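PDB 2ZXC: neutral ceramidase from Pseudomonas aeruginosa, which hydrolyses the N-acyl linkage of ceramides to sphingosine and free fatty acid with the help of a zinc ion, and also catalyses the reverse synthesis. Local coordinates for residues A[203-208]-A[216-221]. Residues are numbered along the deposited sequence; the frame is centred on the assembly and turned at random.
Sequences VHSTSM and SPDNKG. With ZN (zinc ion), chain C.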
loop_
_atom_site.group_PDB
_atom_site.type_symbol
_atom_site.label_atom_id
_atom_site.label_comp_id
_atom_site.label_asym_id
_atom_site.label_seq_id
_atom_site.Cartn_x
_atom_site.Cartn_y
_atom_site.Cartn_z
ATOM N N VAL A 203 1.733 -7.904 -8.541
ATOM C CA VAL A 203 1.138 -7.062 -9.565
ATOM C C VAL A 203 0.940 -5.685 -8.974
ATOM O O VAL A 203 0.339 -5.537 -7.915
ATOM C CB VAL A 203 -0.212 -7.617 -10.107
ATOM C CG1 VAL A 203 -1.271 -7.632 -9.024
ATOM C CG2 VAL A 203 -0.670 -6.769 -11.287
ATOM N N HIS A 204 1.493 -4.683 -9.648
ATOM C CA HIS A 204 1.368 -3.309 -9.201
ATOM C C HIS A 204 -0.112 -2.973 -9.029
ATOM O O HIS A 204 -0.960 -3.421 -9.810
ATOM C CB HIS A 204 2.002 -2.348 -10.227
ATOM C CG HIS A 204 3.398 -1.918 -9.881
ATOM N ND1 HIS A 204 4.466 -2.786 -9.867
ATOM C CD2 HIS A 204 3.892 -0.710 -9.515
ATOM C CE1 HIS A 204 5.559 -2.136 -9.508
ATOM N NE2 HIS A 204 5.238 -0.872 -9.285
ATOM N N SER A 205 -0.422 -2.208 -7.987
ATOM C CA SER A 205 -1.794 -1.774 -7.743
ATOM C C SER A 205 -1.902 -0.415 -8.408
ATOM O O SER A 205 -2.071 0.615 -7.749
ATOM C CB SER A 205 -2.066 -1.639 -6.247
ATOM O OG SER A 205 -2.549 -2.857 -5.725
ATOM N N THR A 206 -1.782 -0.437 -9.728
ATOM C CA THR A 206 -1.813 0.767 -10.534
ATOM C C THR A 206 -2.927 0.753 -11.571
ATOM O O THR A 206 -2.767 1.321 -12.647
ATOM C CB THR A 206 -0.487 0.932 -11.281
ATOM O OG1 THR A 206 -0.199 -0.291 -11.963
ATOM C CG2 THR A 206 0.653 1.239 -10.318
ATOM N N SER A 207 -4.042 0.098 -11.264
ATOM C CA SER A 207 -5.158 0.068 -12.200
ATOM C C SER A 207 -5.705 1.487 -12.321
ATOM O O SER A 207 -6.124 1.902 -13.392
ATOM C CB SER A 207 -6.248 -0.891 -11.723
ATOM O OG SER A 207 -5.759 -2.222 -11.689
ATOM N N MET A 208 -5.706 2.224 -11.215
ATOM C CA MET A 208 -6.154 3.611 -11.233
ATOM C C MET A 208 -4.920 4.398 -11.679
ATOM O O MET A 208 -3.869 4.322 -11.046
ATOM C CB MET A 208 -6.601 4.054 -9.842
ATOM C CG MET A 208 -7.832 3.313 -9.306
ATOM S SD MET A 208 -9.293 3.467 -10.361
ATOM C CE MET A 208 -9.549 5.231 -10.328
ATOM N N SER A 216 -8.039 5.654 -3.460
ATOM C CA SER A 216 -8.485 4.305 -3.762
ATOM C C SER A 216 -7.458 3.229 -3.436
ATOM O O SER A 216 -6.263 3.417 -3.661
ATOM C CB SER A 216 -8.852 4.214 -5.245
ATOM O OG SER A 216 -8.927 2.864 -5.674
ATOM N N PRO A 217 -7.920 2.089 -2.886
ATOM C CA PRO A 217 -7.082 0.941 -2.517
ATOM C C PRO A 217 -6.651 0.179 -3.769
ATOM O O PRO A 217 -5.918 -0.804 -3.682
ATOM C CB PRO A 217 -8.013 0.093 -1.652
ATOM C CG PRO A 217 -8.914 1.064 -1.060
ATOM C CD PRO A 217 -9.229 1.985 -2.221
ATOM N N ASP A 218 -7.152 0.626 -4.919
ATOM C CA ASP A 218 -6.843 0.033 -6.217
ATOM C C ASP A 218 -7.306 -1.425 -6.360
ATOM O O ASP A 218 -8.197 -1.873 -5.639
ATOM C CB ASP A 218 -5.343 0.157 -6.508
ATOM C CG ASP A 218 -5.041 0.237 -8.000
ATOM O OD1 ASP A 218 -4.909 -0.824 -8.652
ATOM O OD2 ASP A 218 -4.953 1.371 -8.525
ATOM N N ASN A 219 -6.707 -2.173 -7.280
ATOM C CA ASN A 219 -7.158 -3.544 -7.495
ATOM C C ASN A 219 -7.076 -4.473 -6.292
ATOM O O ASN A 219 -7.992 -5.254 -6.068
ATOM C CB ASN A 219 -6.454 -4.172 -8.709
ATOM C CG ASN A 219 -4.968 -4.301 -8.528
ATOM O OD1 ASN A 219 -4.499 -4.985 -7.618
ATOM N ND2 ASN A 219 -4.208 -3.656 -9.409
ATOM N N LYS A 220 -6.004 -4.402 -5.508
ATOM C CA LYS A 220 -5.918 -5.279 -4.346
ATOM C C LYS A 220 -6.951 -4.849 -3.311
ATOM O O LYS A 220 -7.542 -5.685 -2.625
ATOM C CB LYS A 220 -4.512 -5.255 -3.747
ATOM C CG LYS A 220 -3.479 -5.972 -4.603
ATOM C CD LYS A 220 -2.159 -6.107 -3.878
ATOM C CE LYS A 220 -1.164 -6.912 -4.694
ATOM N NZ LYS A 220 -1.646 -8.291 -4.979
ATOM N N GLY A 221 -7.168 -3.543 -3.211
ATOM C CA GLY A 221 -8.150 -3.029 -2.277
ATOM C C GLY A 221 -9.548 -3.469 -2.678
ATOM O O GLY A 221 -10.382 -3.747 -1.818
HETATM ZN ZN ZN C . 6.295 0.240 -8.055
HETATM O O HOH W 1 -3.387 3.566 -8.179
HETATM O O HOH W 2 5.657 1.996 -8.534
#
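The carboxylate of Asp218 spans two successive backbone amides of the loop 203-208: OD1 takes Ser207 N at 2.9 Å through its syn lone pair, and OD2 takes Met208 N at 2.9 Å, also on the syn side but 25° out of the carboxylate plane. CG lies anti to the backbone N (chi1 -151°), which carries the carboxylate across to the loop. OD1 has a second donor, Asn219 N, reaching it from above the plane, so one oxygen ties the loop to the backbone of Asn219. A water lies 2.7 Å from Asp218 OD2 and also within bonding distance of Met208 O.

Beside the carboxylate, Asn219 ND2 uses both its N-H groups, donating to Ser207 OG at 3.1 Å and to His204 O at 3.3 Å, each practically in the amide plane, while OD1 is held by Gln276 of helix 265-286; together these bonds fix the flip of the amide. Lys220 lays its CG against Ser205 OG at 3.4 Å and runs antiparallel alongside the side chain of Val203, its NZ bonded to Phe201 O and Gln276.

CB of His204 leaves the backbone away from 216-221, and His204 NE2 binds zinc at 2.0 Å alongside His97, Glu411, Tyr448 and a water. Asp218 and Asn219 thus anchor the backbone of a zinc-ligand loop, a second-shell arrangement behind the metal site of this ceramidase.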